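Local coordinates for phosphotriesterase, putative (Deinococcus radiodurans, PDB 4J35), which probably hydrolyses lactones with two divalent metal ions, and is here an engineered variant made to hydrolyse organophosphates, at residues R80-T94 with E127-V141. The protein carries 7 engineered substitutions. Numbering follows the deposited sequence.
Sequences REVSEATGLQILCAT and EVTEGIAGTGIRAGV
A mainly backbone-mediated, buried contact joins Cys92-Thr94, just past strand 89-91, to Ala139-Val141 in the run that follows helix 116-129. Cys92 O takes the backbone N-H of Gly140 (N to O, 2.8 Å) and a weaker bond from Val141 N. Two residues on, Thr94 N returns a bond to Val141 O (2.9 Å). Ala93 and Val141 thus form a single bridge, to which the Ala93 CA-H contact with Val141 O adds. A water extends the pairing backwards, accepting from Cys92 N and donating to Arg138 O. Gly140 suits this position, since a beta carbon would probably crowd Leu91 CD2. The single bridge is consistent with the parallel pairing of successive strands in the TIM barrel of the phosphotriesterase family: strand 89-91 runs parallel to strand 61-66, and the Ala93 side chain is about 9 Å from a bound cobalt ion.

At the far end, the Thr94 hydroxyl donates to Glu127 OE1 (OG1 to OE1, 2.7 Å), which accepts through its anti lone pair. OG1, anti to the backbone N (chi1 179°), faces the carboxylate, while the other branch, CG2, meets Val128 CG2 at 4.0 Å. Arg74 and Asn70 also hold Glu127 OE1, so three partners grip this oxygen. Cys92 SG abuts Ile132 CD1 at 3.6 Å.

At the outer edge, Ile137 lays CD1 over the centre of one guanidinium face of Arg80, 3.5 Å above its plane, while CG1 lies 3.5 Å from Arg80 NH1. Replacing Arg80 by an alanine would probably uncover the end of Ile137, which would lose the flat group lying against it.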
# COMPACT_ATOMS: atom_id res chain seq x y z
N ARG A 80 -15.41 3.26 5.04
CA ARG A 80 -16.06 4.44 5.63
C ARG A 80 -16.75 4.12 6.95
O ARG A 80 -16.68 4.90 7.90
CB ARG A 80 -17.05 5.08 4.66
CG ARG A 80 -17.74 6.33 5.20
CD ARG A 80 -18.35 7.15 4.08
NE ARG A 80 -19.47 6.46 3.45
CZ ARG A 80 -20.19 6.94 2.44
NH1 ARG A 80 -19.92 8.12 1.92
NH2 ARG A 80 -21.19 6.21 1.95
N GLU A 81 -17.40 2.96 7.03
CA GLU A 81 -18.00 2.54 8.29
C GLU A 81 -16.97 2.44 9.40
O GLU A 81 -17.24 2.85 10.53
CB GLU A 81 -18.66 1.17 8.18
CG GLU A 81 -19.90 1.11 7.36
CD GLU A 81 -20.51 -0.28 7.39
OE1 GLU A 81 -20.79 -0.80 8.51
OE2 GLU A 81 -20.69 -0.86 6.31
N VAL A 82 -15.83 1.84 9.09
CA VAL A 82 -14.77 1.65 10.08
C VAL A 82 -14.23 3.01 10.53
O VAL A 82 -14.02 3.24 11.71
CB VAL A 82 -13.63 0.79 9.51
CG1 VAL A 82 -12.48 0.69 10.50
CG2 VAL A 82 -14.14 -0.61 9.15
N SER A 83 -14.01 3.92 9.56
CA SER A 83 -13.52 5.26 9.86
C SER A 83 -14.49 6.08 10.70
O SER A 83 -14.08 6.72 11.68
CB SER A 83 -13.24 6.03 8.55
OG SER A 83 -12.70 7.32 8.83
N GLU A 84 -15.76 6.07 10.32
CA GLU A 84 -16.78 6.82 11.04
C GLU A 84 -17.05 6.26 12.44
O GLU A 84 -17.47 6.98 13.34
CB GLU A 84 -18.09 6.85 10.24
CG GLU A 84 -18.04 7.69 8.95
CD GLU A 84 -19.35 7.66 8.16
OE1 GLU A 84 -20.24 6.86 8.50
OE2 GLU A 84 -19.49 8.45 7.19
N ALA A 85 -16.79 4.97 12.63
CA ALA A 85 -16.99 4.37 13.94
C ALA A 85 -15.85 4.69 14.92
O ALA A 85 -16.07 4.73 16.12
CB ALA A 85 -17.18 2.86 13.81
N THR A 86 -14.64 4.94 14.42
CA THR A 86 -13.47 5.04 15.29
C THR A 86 -12.74 6.37 15.25
O THR A 86 -12.01 6.70 16.18
CB THR A 86 -12.45 3.98 14.91
OG1 THR A 86 -11.99 4.24 13.57
CG2 THR A 86 -13.07 2.60 14.98
N GLY A 87 -12.91 7.11 14.16
CA GLY A 87 -12.17 8.33 13.95
C GLY A 87 -10.84 8.11 13.25
O GLY A 87 -10.14 9.06 12.97
N LEU A 88 -10.50 6.85 12.96
CA LEU A 88 -9.31 6.57 12.18
C LEU A 88 -9.54 7.03 10.73
O LEU A 88 -10.55 6.70 10.12
CB LEU A 88 -8.99 5.08 12.19
CG LEU A 88 -7.71 4.68 11.43
CD1 LEU A 88 -6.50 5.06 12.27
CD2 LEU A 88 -7.67 3.25 11.09
N GLN A 89 -8.60 7.81 10.20
CA GLN A 89 -8.68 8.28 8.82
C GLN A 89 -8.16 7.19 7.88
O GLN A 89 -7.11 6.59 8.14
CB GLN A 89 -7.89 9.58 8.66
CG GLN A 89 -8.60 10.74 9.38
CD GLN A 89 -7.77 12.00 9.60
OE1 GLN A 89 -6.54 11.97 9.67
NE2 GLN A 89 -8.46 13.12 9.74
N ILE A 90 -8.89 6.95 6.80
CA ILE A 90 -8.57 5.89 5.84
C ILE A 90 -8.59 6.42 4.41
O ILE A 90 -9.56 7.03 3.96
CB ILE A 90 -9.51 4.68 5.99
CG1 ILE A 90 -9.49 4.18 7.45
CG2 ILE A 90 -9.09 3.57 5.03
CD1 ILE A 90 -10.43 2.94 7.76
N LEU A 91 -7.49 6.22 3.70
CA LEU A 91 -7.49 6.51 2.27
C LEU A 91 -7.69 5.20 1.54
O LEU A 91 -7.17 4.20 2.00
CB LEU A 91 -6.15 7.13 1.83
CG LEU A 91 -5.84 8.61 2.10
CD1 LEU A 91 -5.58 8.87 3.57
CD2 LEU A 91 -4.64 9.02 1.26
N CYS A 92 -8.39 5.17 0.41
CA CYS A 92 -8.47 3.95 -0.38
C CYS A 92 -7.88 4.15 -1.75
O CYS A 92 -7.60 5.27 -2.12
CB CYS A 92 -9.90 3.40 -0.47
SG CYS A 92 -11.02 4.33 -1.49
N ALA A 93 -7.67 3.04 -2.45
CA ALA A 93 -6.96 3.01 -3.71
C ALA A 93 -7.87 2.83 -4.91
O ALA A 93 -8.97 2.29 -4.82
CB ALA A 93 -5.96 1.87 -3.69
N THR A 94 -7.36 3.24 -6.08
CA THR A 94 -7.91 2.79 -7.35
C THR A 94 -6.79 2.10 -8.13
O THR A 94 -5.68 2.64 -8.24
CB THR A 94 -8.47 3.94 -8.17
OG1 THR A 94 -8.96 3.43 -9.41
CG2 THR A 94 -7.42 5.03 -8.43
N GLU A 127 -12.56 7.61 -10.36
CA GLU A 127 -12.58 7.18 -8.96
C GLU A 127 -11.81 8.16 -8.06
O GLU A 127 -12.13 8.31 -6.88
CB GLU A 127 -12.11 5.72 -8.84
CG GLU A 127 -13.07 4.73 -9.49
CD GLU A 127 -12.73 3.26 -9.23
OE1 GLU A 127 -11.54 2.94 -9.01
OE2 GLU A 127 -13.67 2.44 -9.22
N VAL A 128 -10.81 8.84 -8.61
CA VAL A 128 -10.03 9.84 -7.87
C VAL A 128 -10.80 11.18 -7.76
O VAL A 128 -10.73 11.87 -6.73
CB VAL A 128 -8.68 10.13 -8.60
CG1 VAL A 128 -8.07 11.47 -8.18
CG2 VAL A 128 -7.68 9.00 -8.37
N THR A 129 -11.48 11.58 -8.84
CA THR A 129 -12.07 12.91 -8.90
C THR A 129 -13.56 12.92 -8.51
O THR A 129 -14.01 13.90 -7.92
CB THR A 129 -11.89 13.60 -10.28
OG1 THR A 129 -12.70 12.95 -11.26
CG2 THR A 129 -10.44 13.57 -10.72
N GLU A 130 -14.28 11.83 -8.77
CA GLU A 130 -15.74 11.79 -8.57
C GLU A 130 -16.23 10.80 -7.55
O GLU A 130 -17.02 11.13 -6.67
CB GLU A 130 -16.47 11.43 -9.86
CG GLU A 130 -16.30 12.42 -10.98
CD GLU A 130 -17.05 11.96 -12.23
OE1 GLU A 130 -18.15 11.36 -12.07
OE2 GLU A 130 -16.54 12.17 -13.35
N GLY A 131 -15.82 9.54 -7.69
CA GLY A 131 -16.16 8.57 -6.68
C GLY A 131 -16.18 7.15 -7.20
O GLY A 131 -16.07 6.89 -8.40
N ILE A 132 -16.32 6.22 -6.26
CA ILE A 132 -16.25 4.81 -6.58
C ILE A 132 -17.63 4.19 -6.52
O ILE A 132 -18.34 4.32 -5.52
CB ILE A 132 -15.33 4.09 -5.59
CG1 ILE A 132 -13.91 4.68 -5.69
CG2 ILE A 132 -15.36 2.59 -5.86
CD1 ILE A 132 -13.04 4.44 -4.50
N ALA A 133 -18.02 3.53 -7.60
CA ALA A 133 -19.22 2.70 -7.64
C ALA A 133 -20.47 3.48 -7.26
O ALA A 133 -21.37 2.94 -6.62
CB ALA A 133 -19.05 1.47 -6.73
N GLY A 134 -20.50 4.75 -7.64
CA GLY A 134 -21.67 5.59 -7.43
C GLY A 134 -21.85 6.13 -6.03
O GLY A 134 -22.86 6.77 -5.75
N THR A 135 -20.89 5.90 -5.14
CA THR A 135 -21.06 6.25 -3.72
C THR A 135 -20.61 7.65 -3.34
O THR A 135 -21.00 8.15 -2.28
CB THR A 135 -20.26 5.32 -2.81
OG1 THR A 135 -18.87 5.51 -3.07
CG2 THR A 135 -20.64 3.87 -3.05
N GLY A 136 -19.78 8.26 -4.16
CA GLY A 136 -19.21 9.55 -3.81
C GLY A 136 -17.97 9.42 -2.95
O GLY A 136 -17.36 10.40 -2.55
N ILE A 137 -17.59 8.19 -2.64
CA ILE A 137 -16.34 7.97 -1.92
C ILE A 137 -15.21 7.96 -2.94
O ILE A 137 -15.21 7.14 -3.85
CB ILE A 137 -16.36 6.66 -1.16
CG1 ILE A 137 -17.59 6.61 -0.25
CG2 ILE A 137 -15.08 6.50 -0.36
CD1 ILE A 137 -17.71 5.34 0.53
N ARG A 138 -14.24 8.86 -2.78
CA ARG A 138 -13.15 8.95 -3.74
C ARG A 138 -11.89 8.21 -3.30
O ARG A 138 -11.57 8.15 -2.12
CB ARG A 138 -12.84 10.42 -4.05
CG ARG A 138 -13.99 11.11 -4.80
CD ARG A 138 -13.97 12.62 -4.55
NE ARG A 138 -12.77 13.25 -5.10
CZ ARG A 138 -12.34 14.47 -4.80
NH1 ARG A 138 -13.00 15.21 -3.91
NH2 ARG A 138 -11.25 14.96 -5.37
N ALA A 139 -11.18 7.63 -4.28
CA ALA A 139 -9.87 7.04 -4.03
C ALA A 139 -8.86 8.15 -3.76
O ALA A 139 -8.89 9.19 -4.42
CB ALA A 139 -9.43 6.20 -5.22
N GLY A 140 -7.96 7.93 -2.82
CA GLY A 140 -6.97 8.94 -2.44
C GLY A 140 -5.57 8.60 -2.92
O GLY A 140 -4.64 9.42 -2.81
N VAL A 141 -5.42 7.38 -3.45
CA VAL A 141 -4.17 6.93 -4.03
C VAL A 141 -4.50 6.06 -5.22
O VAL A 141 -5.58 5.45 -5.28
CB VAL A 141 -3.29 6.15 -3.02
CG1 VAL A 141 -3.11 6.92 -1.72
CG2 VAL A 141 -3.86 4.80 -2.70
O HOH W 1 -10.08 7.66 -0.03